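Side-chain contacts in maleate cis-trans isomerase (Pseudomonas putida, PDB 4FQ5), which probably catalyses the cis-trans isomerisation of maleate to fumarate: residues E53-E58 / R261-G266; V105-M110 / V169-H174; P163-V168 / G180-L185; M252-A255 / P259-V262. The protein carries 1 engineered substitution. All blocks are in the same frame, centred on the assembly; numbering follows the deposited sequence.

How the contacts relate
Contacts 2 and 3 lie together on the maleate side of the chain and share helix 162-174. Contact 2 is the buried one of that pair. A methionine lies over a tyrosine face, and V105 of the same helix segment lines the pocket. Contact 3 is partly buried and joins the same helix to a strand through a threonine and a glutamate-tyrosine hydrogen bond. Contacts 1 and 4 lie on the other side of the chain's centre, away from the annotated sites, and share R261 and V262. Contact 4 is buried and apolar. Contact 1 is at the surface, where a valine meets an arginine and a proline beside the second subunit. Centres of contacts 1 and 2 are about 30 Å apart.

Contact 1: residues E53-E58 / R261-G266; sequences ELVAPE and RVPGGG
A water joins V55 to R261. It donates to V55 O at 2.7 Å and accepts from R261 NH1 in a weak bond of 3.4 Å. It lies in the guanidinium plane, at the edge. The V55 side chain meets the same group from over a face. CG1 of V55 lies 3.3 Å above the guanidinium plane, off-centre near its margin, and 3.4 Å from R261 NH1. The other branch, V55 CG2, sits 3.3 Å from R261 NH2. So one valine touches both terminal nitrogens, and the two side chains are nearly perpendicular. R261 CG lies anti to the backbone N (chi1 -168°), and the chain then bends at chi3, which turns a face of the guanidinium to the valine. V55 CG2 also packs on P263 CG at 3.8 Å, the side chains running by one another in opposite directions. The loop between helix 41-52 and strand 59-67 thus meets the loop after helix 244-255 at the surface, beside the second subunit, whose N228 touches V55 and whose T231 touches R261. P263 sits in a type II beta turn, V262 to G265, closed by G265 N bonded to V262 O at 3.2 Å.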
loop_
_atom_site.group_PDB
_atom_site.type_symbol
_atom_site.label_atom_id
_atom_site.label_comp_id
_atom_site.label_asym_id
_atom_site.label_seq_id
_atom_site.Cartn_x
_atom_site.Cartn_y
_atom_site.Cartn_z
ATOM N N GLU A 53 -4.642 -2.869 -6.809
ATOM C CA GLU A 53 -5.182 -3.117 -5.467
ATOM C C GLU A 53 -5.719 -1.846 -4.794
ATOM O O GLU A 53 -6.546 -1.925 -3.889
ATOM C CB GLU A 53 -4.150 -3.834 -4.584
ATOM C CG GLU A 53 -3.863 -5.264 -5.043
ATOM C CD GLU A 53 -2.823 -5.995 -4.207
ATOM O OE1 GLU A 53 -2.292 -5.403 -3.240
ATOM O OE2 GLU A 53 -2.535 -7.179 -4.518
ATOM N N LEU A 54 -5.261 -0.681 -5.249
ATOM C CA LEU A 54 -5.794 0.602 -4.769
ATOM C C LEU A 54 -7.200 0.857 -5.295
ATOM O O LEU A 54 -7.954 1.667 -4.748
ATOM C CB LEU A 54 -4.886 1.754 -5.201
ATOM C CG LEU A 54 -3.455 1.734 -4.663
ATOM C CD1 LEU A 54 -2.702 2.918 -5.239
ATOM C CD2 LEU A 54 -3.431 1.766 -3.138
ATOM N N VAL A 55 -7.551 0.138 -6.351
ATOM C CA VAL A 55 -8.695 0.478 -7.166
ATOM C C VAL A 55 -9.759 -0.630 -7.210
ATOM O O VAL A 55 -10.919 -0.370 -7.518
ATOM C CB VAL A 55 -8.170 0.911 -8.558
ATOM C CG1 VAL A 55 -9.011 0.385 -9.708
ATOM C CG2 VAL A 55 -7.994 2.424 -8.602
ATOM N N ALA A 56 -9.357 -1.854 -6.876
ATOM C CA ALA A 56 -10.226 -3.028 -6.972
ATOM C C ALA A 56 -9.905 -3.995 -5.825
ATOM O O ALA A 56 -8.787 -3.965 -5.305
ATOM C CB ALA A 56 -10.038 -3.705 -8.325
ATOM N N PRO A 57 -10.871 -4.857 -5.427
ATOM C CA PRO A 57 -10.673 -5.642 -4.200
ATOM C C PRO A 57 -9.697 -6.833 -4.275
ATOM O O PRO A 57 -9.187 -7.253 -3.239
ATOM C CB PRO A 57 -12.087 -6.127 -3.857
ATOM C CG PRO A 57 -12.784 -6.202 -5.172
ATOM C CD PRO A 57 -12.188 -5.125 -6.043
ATOM N N GLU A 58 -9.431 -7.363 -5.469
ATOM C CA GLU A 58 -8.537 -8.524 -5.611
ATOM C C GLU A 58 -7.126 -8.270 -5.097
ATOM O O GLU A 58 -6.579 -7.179 -5.263
ATOM C CB GLU A 58 -8.472 -9.006 -7.063
ATOM C CG GLU A 58 -9.745 -9.673 -7.553
ATOM C CD GLU A 58 -10.854 -8.683 -7.859
ATOM O OE1 GLU A 58 -12.026 -9.105 -7.853
ATOM O OE2 GLU A 58 -10.562 -7.490 -8.101
ATOM N N ARG A 261 -8.596 -1.957 -15.268
ATOM C CA ARG A 261 -8.224 -0.599 -14.914
ATOM C C ARG A 261 -7.091 -0.620 -13.894
ATOM O O ARG A 261 -7.269 -1.044 -12.745
ATOM C CB ARG A 261 -9.435 0.169 -14.379
ATOM C CG ARG A 261 -9.202 1.658 -14.265
ATOM C CD ARG A 261 -10.472 2.386 -13.864
ATOM N NE ARG A 261 -10.133 3.210 -12.724
ATOM C CZ ARG A 261 -10.608 3.048 -11.497
ATOM N NH1 ARG A 261 -11.519 2.126 -11.224
ATOM N NH2 ARG A 261 -10.178 3.847 -10.546
ATOM N N VAL A 262 -5.921 -0.167 -14.337
ATOM C CA VAL A 262 -4.731 -0.121 -13.497
ATOM C C VAL A 262 -4.100 1.270 -13.562
ATOM O O VAL A 262 -3.642 1.696 -14.624
ATOM C CB VAL A 262 -3.683 -1.175 -13.926
ATOM C CG1 VAL A 262 -2.419 -1.037 -13.092
ATOM C CG2 VAL A 262 -4.248 -2.586 -13.814
ATOM N N PRO A 263 -4.069 1.981 -12.423
ATOM C CA PRO A 263 -3.444 3.304 -12.369
ATOM C C PRO A 263 -1.990 3.268 -12.844
ATOM O O PRO A 263 -1.204 2.443 -12.369
ATOM C CB PRO A 263 -3.506 3.653 -10.879
ATOM C CG PRO A 263 -4.700 2.906 -10.381
ATOM C CD PRO A 263 -4.666 1.603 -11.127
ATOM N N GLY A 264 -1.654 4.137 -13.794
ATOM C CA GLY A 264 -0.278 4.275 -14.275
ATOM C C GLY A 264 0.119 3.286 -15.361
ATOM O O GLY A 264 1.293 3.200 -15.721
ATOM N N GLY A 265 -0.856 2.549 -15.887
ATOM C CA GLY A 265 -0.593 1.468 -16.845
ATOM C C GLY A 265 -0.861 1.831 -18.300
ATOM O O GLY A 265 -0.821 0.963 -19.183
ATOM N N GLY A 266 -1.135 3.112 -18.547
ATOM C CA GLY A 266 -1.380 3.616 -19.899
ATOM C C GLY A 266 -2.752 3.270 -20.432
ATOM O O GLY A 266 -3.582 2.690 -19.727
HETATM O O HOH W 1 -12.323 1.949 -7.924
#

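Contact 2: residues V105-M110 / V169-H174; sequences VAIMSM and VDYIRH. With MAE (maleic acid), chain C.
M108 lies across Y171, and each atom of its side chain meets the tyrosine in turn. CB lies above the CD1 side of the ring, 3.6 Å from Y171 CD1. CG comes closest to above the centre. It is 3.6 Å from the ring centroid and only 16° off the ring normal, a CH-pi contact. CG lies beside the backbone N (chi1 -64°), and beyond it the chain is extended, which carries the sulfur along the ring toward its CB end. M108 SD is 4.2 Å from the ring centroid and 39° off the normal, an oblique Met-aromatic contact. The tip, M108 CE, reaches Y171 CD2 at 3.6 Å and then I172 CG1 at 4.2 Å. The far end of the tyrosine is held by another group, for its OH is hydrogen-bonded to H115 ND1. One turn before M108, V105 N gives a weak bond of 3.4 Å to O3 of the maleate. The helix that carries M108 thus meets the pocket at its start and, further along, Y171 of helix 162-174. M108 also touches A139 and I143 of helix 138-149, so the short helix 104-108 packs against both those helices, with helix 74-81 touching V105, A106 and S109.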
loop_
_atom_site.group_PDB
_atom_site.type_symbol
_atom_site.label_atom_id
_atom_site.label_comp_id
_atom_site.label_asym_id
_atom_site.label_seq_id
_atom_site.Cartn_x
_atom_site.Cartn_y
_atom_site.Cartn_z
ATOM N N VAL A 105 10.613 -12.078 -27.358
ATOM C CA VAL A 105 11.471 -12.408 -28.492
ATOM C C VAL A 105 11.746 -13.919 -28.617
ATOM O O VAL A 105 11.950 -14.430 -29.717
ATOM C CB VAL A 105 12.766 -11.558 -28.504
ATOM C CG1 VAL A 105 13.772 -12.042 -27.463
ATOM C CG2 VAL A 105 13.373 -11.534 -29.897
ATOM N N ALA A 106 11.733 -14.621 -27.488
ATOM C CA ALA A 106 11.950 -16.065 -27.469
ATOM C C ALA A 106 10.830 -16.775 -28.222
ATOM O O ALA A 106 11.075 -17.718 -28.980
ATOM C CB ALA A 106 12.024 -16.564 -26.038
ATOM N N ILE A 107 9.603 -16.312 -28.017
ATOM C CA ILE A 107 8.457 -16.842 -28.739
ATOM C C ILE A 107 8.533 -16.487 -30.229
ATOM O O ILE A 107 8.459 -17.370 -31.085
ATOM C CB ILE A 107 7.125 -16.359 -28.122
ATOM C CG1 ILE A 107 6.889 -16.990 -26.737
ATOM C CG2 ILE A 107 5.960 -16.615 -29.070
ATOM C CD1 ILE A 107 6.959 -18.507 -26.689
ATOM N N MET A 108 8.696 -15.203 -30.531
ATOM C CA MET A 108 8.716 -14.750 -31.921
ATOM C C MET A 108 9.896 -15.333 -32.720
ATOM O O MET A 108 9.753 -15.623 -33.903
ATOM C CB MET A 108 8.644 -13.215 -32.013
ATOM C CG MET A 108 7.337 -12.626 -31.476
ATOM S SD MET A 108 7.077 -10.887 -31.898
ATOM C CE MET A 108 5.461 -10.569 -31.207
ATOM N N SER A 109 11.039 -15.528 -32.058
ATOM C CA SER A 109 12.230 -16.158 -32.653
ATOM C C SER A 109 12.001 -17.561 -33.218
ATOM O O SER A 109 12.790 -18.038 -34.034
ATOM C CB SER A 109 13.338 -16.281 -31.606
ATOM O OG SER A 109 14.087 -15.092 -31.523
ATOM N N MET A 110 10.950 -18.231 -32.753
ATOM C CA MET A 110 10.711 -19.624 -33.118
ATOM C C MET A 110 9.907 -19.777 -34.402
ATOM O O MET A 110 9.634 -20.888 -34.831
ATOM C CB MET A 110 10.025 -20.366 -31.968
ATOM C CG MET A 110 10.875 -20.508 -30.713
ATOM S SD MET A 110 12.351 -21.516 -30.961
ATOM C CE MET A 110 11.611 -23.104 -31.328
ATOM N N VAL A 169 9.539 -7.391 -35.669
ATOM C CA VAL A 169 8.777 -6.533 -36.579
ATOM C C VAL A 169 8.075 -7.366 -37.659
ATOM O O VAL A 169 6.892 -7.159 -37.929
ATOM C CB VAL A 169 9.674 -5.430 -37.186
ATOM C CG1 VAL A 169 9.000 -4.761 -38.376
ATOM C CG2 VAL A 169 10.023 -4.397 -36.122
ATOM N N ASP A 170 8.793 -8.330 -38.237
ATOM C CA ASP A 170 8.204 -9.228 -39.237
ATOM C C ASP A 170 7.092 -10.113 -38.658
ATOM O O ASP A 170 6.099 -10.383 -39.336
ATOM C CB ASP A 170 9.279 -10.082 -39.913
ATOM C CG ASP A 170 10.150 -9.281 -40.874
ATOM O OD1 ASP A 170 9.889 -8.069 -41.092
ATOM O OD2 ASP A 170 11.112 -9.868 -41.421
ATOM N N TYR A 171 7.256 -10.541 -37.403
ATOM C CA TYR A 171 6.223 -11.320 -36.707
ATOM C C TYR A 171 4.941 -10.498 -36.547
ATOM O O TYR A 171 3.830 -10.988 -36.807
ATOM C CB TYR A 171 6.741 -11.791 -35.337
ATOM C CG TYR A 171 5.958 -12.931 -34.708
ATOM C CD1 TYR A 171 6.452 -14.236 -34.735
ATOM C CD2 TYR A 171 4.737 -12.700 -34.069
ATOM C CE1 TYR A 171 5.748 -15.281 -34.155
ATOM C CE2 TYR A 171 4.021 -13.734 -33.488
ATOM C CZ TYR A 171 4.530 -15.021 -33.532
ATOM O OH TYR A 171 3.819 -16.043 -32.960
ATOM N N ILE A 172 5.102 -9.245 -36.127
ATOM C CA ILE A 172 3.977 -8.334 -35.926
ATOM C C ILE A 172 3.268 -8.042 -37.255
ATOM O O ILE A 172 2.035 -8.087 -37.340
ATOM C CB ILE A 172 4.434 -7.024 -35.238
ATOM C CG1 ILE A 172 4.947 -7.321 -33.818
ATOM C CG2 ILE A 172 3.294 -6.021 -35.181
ATOM C CD1 ILE A 172 5.844 -6.246 -33.241
ATOM N N ARG A 173 4.059 -7.761 -38.288
ATOM C CA ARG A 173 3.532 -7.555 -39.633
ATOM C C ARG A 173 2.763 -8.783 -40.123
ATOM O O ARG A 173 1.684 -8.650 -40.697
ATOM C CB ARG A 173 4.659 -7.180 -40.605
ATOM C CG ARG A 173 5.213 -5.779 -40.385
ATOM C CD ARG A 173 6.357 -5.456 -41.340
ATOM N NE ARG A 173 6.709 -4.034 -41.278
ATOM C CZ ARG A 173 7.929 -3.543 -41.499
ATOM N NH1 ARG A 173 8.937 -4.349 -41.799
ATOM N NH2 ARG A 173 8.145 -2.239 -41.408
ATOM N N HIS A 174 3.311 -9.972 -39.866
ATOM C CA HIS A 174 2.659 -11.230 -40.242
ATOM C C HIS A 174 1.329 -11.391 -39.560
ATOM O O HIS A 174 0.393 -11.979 -40.121
ATOM C CB HIS A 174 3.560 -12.424 -39.927
ATOM C CG HIS A 174 3.015 -13.744 -40.420
ATOM N ND1 HIS A 174 2.402 -14.626 -39.604
ATOM C CD2 HIS A 174 2.987 -14.303 -41.696
ATOM C CE1 HIS A 174 2.013 -15.701 -40.319
ATOM N NE2 HIS A 174 2.374 -15.503 -41.598
HETATM C C1 MAE C . 13.778 -10.473 -21.693
HETATM O O1 MAE C . 14.292 -10.640 -20.576
HETATM O O2 MAE C . 13.480 -9.361 -22.154
HETATM C C2 MAE C . 13.541 -11.665 -22.521
HETATM C C3 MAE C . 12.748 -11.702 -23.576
HETATM C C4 MAE C . 11.952 -10.561 -24.082
HETATM O O3 MAE C . 12.252 -10.083 -25.172
HETATM O O4 MAE C . 10.982 -10.120 -23.454
#

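Contact 3: residues P163-V168 / G180-L185; sequences PLTELV and GDYRAL
Helix segment 163-168 packs against strand segment 180-184 with their axes 9.0 Å apart at closest approach and their directions 146° apart. T165 and A184 have the nearest CA atoms. This is the helix and second strand of a beta-alpha-beta unit: strand 153-158, helix 162-174 and strand 178-184, with the two strands parallel neighbours in the sheet. The helix therefore runs back roughly against the strand it covers.

T165 and A184 meet closely, with T165 OG1 3.2 Å from A184 CB. That hydroxyl has its polar partners elsewhere. It is hydrogen-bonded to T158 OG1 and M161 O, beside Y160 of the substrate pocket. The methyl branch, T165 CG2, lies 3.9 Å from both Y182 CD1 and A184 CB.

Y182 carries the polar link. Its CG sits between the backbone N and the carbonyl carbon (chi1 60°), and the ring extends from the strand to the helix side chains. Its base also packs on V169, one residue past the helix segment, and the tyrosine side chain also touches V156 of the neighbouring strand. E166 starts away from the strand, but its chain bends at chi2 and brings the carboxylate round. The hydroxyl probably helps to steady the negative charge there. The carboxylate and ring planes are 71° apart, and E166 OE2 lies at the ring edge, near its plane. Y182 OH donates to E166 OE2 at 2.7 Å, nearly in line with the CD-OE2 bond.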
loop_
_atom_site.group_PDB
_atom_site.type_symbol
_atom_site.label_atom_id
_atom_site.label_comp_id
_atom_site.label_asym_id
_atom_site.label_seq_id
_atom_site.Cartn_x
_atom_site.Cartn_y
_atom_site.Cartn_z
ATOM N N PRO A 163 19.106 -8.087 -35.982
ATOM C CA PRO A 163 18.438 -9.261 -36.590
ATOM C C PRO A 163 17.204 -9.728 -35.812
ATOM O O PRO A 163 16.172 -10.031 -36.408
ATOM C CB PRO A 163 19.518 -10.352 -36.530
ATOM C CG PRO A 163 20.809 -9.602 -36.507
ATOM C CD PRO A 163 20.537 -8.349 -35.725
ATOM N N LEU A 164 17.336 -9.793 -34.491
ATOM C CA LEU A 164 16.234 -10.162 -33.597
ATOM C C LEU A 164 15.081 -9.170 -33.684
ATOM O O LEU A 164 13.921 -9.577 -33.745
ATOM C CB LEU A 164 16.748 -10.270 -32.156
ATOM C CG LEU A 164 17.014 -11.658 -31.564
ATOM C CD1 LEU A 164 17.183 -12.756 -32.605
ATOM C CD2 LEU A 164 18.189 -11.623 -30.597
ATOM N N THR A 165 15.409 -7.874 -33.700
ATOM C CA THR A 165 14.406 -6.815 -33.858
ATOM C C THR A 165 13.632 -6.988 -35.171
ATOM O O THR A 165 12.407 -6.813 -35.218
ATOM C CB THR A 165 15.053 -5.412 -33.792
ATOM O OG1 THR A 165 15.724 -5.250 -32.534
ATOM C CG2 THR A 165 14.006 -4.310 -33.948
ATOM N N GLU A 166 14.361 -7.348 -36.227
ATOM C CA GLU A 166 13.773 -7.600 -37.540
ATOM C C GLU A 166 12.742 -8.714 -37.477
ATOM O O GLU A 166 11.654 -8.583 -38.024
ATOM C CB GLU A 166 14.862 -7.997 -38.529
ATOM C CG GLU A 166 14.819 -7.220 -39.823
ATOM C CD GLU A 166 15.638 -5.953 -39.739
ATOM O OE1 GLU A 166 16.880 -6.045 -39.866
ATOM O OE2 GLU A 166 15.037 -4.870 -39.556
ATOM N N LEU A 167 13.102 -9.812 -36.811
ATOM C CA LEU A 167 12.191 -10.941 -36.611
ATOM C C LEU A 167 10.904 -10.501 -35.930
ATOM O O LEU A 167 9.816 -10.903 -36.340
ATOM C CB LEU A 167 12.861 -12.044 -35.781
ATOM C CG LEU A 167 13.585 -13.222 -36.448
ATOM C CD1 LEU A 167 14.557 -12.798 -37.547
ATOM C CD2 LEU A 167 14.313 -14.041 -35.394
ATOM N N VAL A 168 11.038 -9.680 -34.890
ATOM C CA VAL A 168 9.894 -9.207 -34.106
ATOM C C VAL A 168 8.965 -8.368 -34.971
ATOM O O VAL A 168 7.755 -8.618 -35.021
ATOM C CB VAL A 168 10.351 -8.429 -32.849
ATOM C CG1 VAL A 168 9.178 -7.723 -32.178
ATOM C CG2 VAL A 168 11.029 -9.375 -31.867
ATOM N N GLY A 180 5.495 0.976 -38.494
ATOM C CA GLY A 180 6.197 2.149 -39.004
ATOM C C GLY A 180 7.603 2.196 -38.445
ATOM O O GLY A 180 8.344 1.215 -38.514
ATOM N N ASP A 181 7.973 3.339 -37.882
ATOM C CA ASP A 181 9.280 3.502 -37.264
ATOM C C ASP A 181 9.525 2.466 -36.175
ATOM O O ASP A 181 8.620 2.124 -35.413
ATOM C CB ASP A 181 9.411 4.901 -36.660
ATOM C CG ASP A 181 9.978 5.912 -37.637
ATOM O OD1 ASP A 181 10.912 6.640 -37.243
ATOM O OD2 ASP A 181 9.500 5.978 -38.792
ATOM N N TYR A 182 10.750 1.958 -36.123
ATOM C CA TYR A 182 11.177 1.129 -35.013
ATOM C C TYR A 182 12.632 1.407 -34.691
ATOM O O TYR A 182 13.395 1.827 -35.565
ATOM C CB TYR A 182 10.907 -0.364 -35.270
ATOM C CG TYR A 182 11.589 -0.976 -36.479
ATOM C CD1 TYR A 182 12.870 -1.519 -36.384
ATOM C CD2 TYR A 182 10.931 -1.053 -37.706
ATOM C CE1 TYR A 182 13.487 -2.099 -37.484
ATOM C CE2 TYR A 182 11.539 -1.628 -38.816
ATOM C CZ TYR A 182 12.812 -2.151 -38.695
ATOM O OH TYR A 182 13.419 -2.723 -39.789
ATOM N N ARG A 183 13.000 1.202 -33.429
ATOM C CA ARG A 183 14.377 1.388 -32.972
ATOM C C ARG A 183 14.848 0.171 -32.202
ATOM O O ARG A 183 14.080 -0.435 -31.462
ATOM C CB ARG A 183 14.508 2.623 -32.069
ATOM C CG ARG A 183 14.244 3.961 -32.739
ATOM C CD ARG A 183 15.440 4.495 -33.519
ATOM N NE ARG A 183 15.127 5.782 -34.146
ATOM C CZ ARG A 183 14.518 5.928 -35.324
ATOM N NH1 ARG A 183 14.144 4.864 -36.031
ATOM N NH2 ARG A 183 14.275 7.143 -35.795
ATOM N N ALA A 184 16.122 -0.166 -32.373
ATOM C CA ALA A 184 16.745 -1.278 -31.679
ATOM C C ALA A 184 17.973 -0.766 -30.945
ATOM O O ALA A 184 18.875 -0.202 -31.566
ATOM C CB ALA A 184 17.133 -2.362 -32.672
ATOM N N LEU A 185 18.013 -0.958 -29.628
ATOM C CA LEU A 185 19.127 -0.451 -28.821
ATOM C C LEU A 185 20.391 -1.301 -28.932
ATOM O O LEU A 185 21.466 -0.863 -28.530
ATOM C CB LEU A 185 18.719 -0.293 -27.354
ATOM C CG LEU A 185 17.522 0.612 -27.053
ATOM C CD1 LEU A 185 17.287 0.651 -25.550
ATOM C CD2 LEU A 185 17.704 2.018 -27.610
#

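Contact 4: residues M252-A255 / P259-V262; sequences MLTA and PTRV
P259 comes first, and its carbonyl faces L253, with P259 O 3.8 Å from L253 CG. The same oxygen is hydrogen-bonded to R52 NH2 of helix 41-52, so it has a polar partner beside the leucine. T260 is next, and its methyl does the touching. T260 CG2 lies 3.6 Å from T254 CG2 and 3.9 Å from L253 CB, fitting against two successive residues of the helix. Both threonines turn their methyl branch to this contact and send the hydroxyl elsewhere: T260 OG1 bonds to Y273 O, and T254 OG1 to A251 O within its own helix. In T260, CG2 takes the place beside the backbone N and OG1 the one between N and the carbonyl carbon (chi1 58°), which separates the two roles. R261 points away from the helix. V262 turns back, and its CG2 meets L253 CD2 at 4.1 Å, the two side chains passing at a slant. L253 also touches L49 and R52, and V262 touches L48 and R52, so both help cover helix 41-52. L253 and T260 have the nearest CA atoms, 6.1 Å apart. The loop after helix 244-255 folds back over the last turn of that helix, and both pack beside helix 41-52.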
loop_
_atom_site.group_PDB
_atom_site.type_symbol
_atom_site.label_atom_id
_atom_site.label_comp_id
_atom_site.label_asym_id
_atom_site.label_seq_id
_atom_site.Cartn_x
_atom_site.Cartn_y
_atom_site.Cartn_z
ATOM N N MET A 252 -3.523 -11.219 -18.723
ATOM C CA MET A 252 -3.757 -12.011 -17.514
ATOM C C MET A 252 -5.083 -11.633 -16.845
ATOM O O MET A 252 -5.889 -12.506 -16.510
ATOM C CB MET A 252 -2.609 -11.837 -16.520
ATOM C CG MET A 252 -1.346 -12.609 -16.847
ATOM S SD MET A 252 -0.020 -12.143 -15.716
ATOM C CE MET A 252 1.122 -13.479 -16.011
ATOM N N LEU A 253 -5.296 -10.331 -16.654
ATOM C CA LEU A 253 -6.546 -9.830 -16.081
ATOM C C LEU A 253 -7.766 -10.260 -16.908
ATOM O O LEU A 253 -8.754 -10.756 -16.355
ATOM C CB LEU A 253 -6.500 -8.306 -15.953
ATOM C CG LEU A 253 -6.208 -7.566 -14.635
ATOM C CD1 LEU A 253 -5.734 -8.420 -13.463
ATOM C CD2 LEU A 253 -5.269 -6.395 -14.901
ATOM N N THR A 254 -7.688 -10.090 -18.228
ATOM C CA THR A 254 -8.806 -10.462 -19.100
ATOM C C THR A 254 -9.073 -11.974 -19.057
ATOM O O THR A 254 -10.229 -12.406 -19.093
ATOM C CB THR A 254 -8.605 -10.007 -20.561
ATOM O OG1 THR A 254 -7.428 -10.615 -21.097
ATOM C CG2 THR A 254 -8.468 -8.500 -20.649
ATOM N N ALA A 255 -8.005 -12.768 -18.957
ATOM C CA ALA A 255 -8.144 -14.225 -18.909
ATOM C C ALA A 255 -8.827 -14.668 -17.619
ATOM O O ALA A 255 -9.413 -15.743 -17.562
ATOM C CB ALA A 255 -6.785 -14.900 -19.058
ATOM N N PRO A 259 -11.831 -6.749 -14.437
ATOM C CA PRO A 259 -11.648 -5.396 -14.973
ATOM C C PRO A 259 -10.164 -5.052 -15.125
ATOM O O PRO A 259 -9.347 -5.496 -14.327
ATOM C CB PRO A 259 -12.283 -4.507 -13.903
ATOM C CG PRO A 259 -13.336 -5.367 -13.298
ATOM C CD PRO A 259 -12.774 -6.764 -13.300
ATOM N N THR A 260 -9.837 -4.266 -16.141
ATOM C CA THR A 260 -8.451 -4.026 -16.531
ATOM C C THR A 260 -8.014 -2.582 -16.284
ATOM O O THR A 260 -7.171 -2.046 -17.003
ATOM C CB THR A 260 -8.233 -4.377 -18.016
ATOM O OG1 THR A 260 -9.119 -3.595 -18.830
ATOM C CG2 THR A 260 -8.503 -5.854 -18.260
ATOM N N ARG A 261 -8.596 -1.957 -15.268
ATOM C CA ARG A 261 -8.224 -0.599 -14.914
ATOM C C ARG A 261 -7.091 -0.620 -13.894
ATOM O O ARG A 261 -7.269 -1.044 -12.745
ATOM C CB ARG A 261 -9.435 0.169 -14.379
ATOM C CG ARG A 261 -9.202 1.658 -14.265
ATOM C CD ARG A 261 -10.472 2.386 -13.864
ATOM N NE ARG A 261 -10.133 3.210 -12.724
ATOM C CZ ARG A 261 -10.608 3.048 -11.497
ATOM N NH1 ARG A 261 -11.519 2.126 -11.224
ATOM N NH2 ARG A 261 -10.178 3.847 -10.546
ATOM N N VAL A 262 -5.921 -0.167 -14.337
ATOM C CA VAL A 262 -4.731 -0.121 -13.497
ATOM C C VAL A 262 -4.100 1.270 -13.562
ATOM O O VAL A 262 -3.642 1.696 -14.624
ATOM C CB VAL A 262 -3.683 -1.175 -13.926
ATOM C CG1 VAL A 262 -2.419 -1.037 -13.092
ATOM C CG2 VAL A 262 -4.248 -2.586 -13.814
#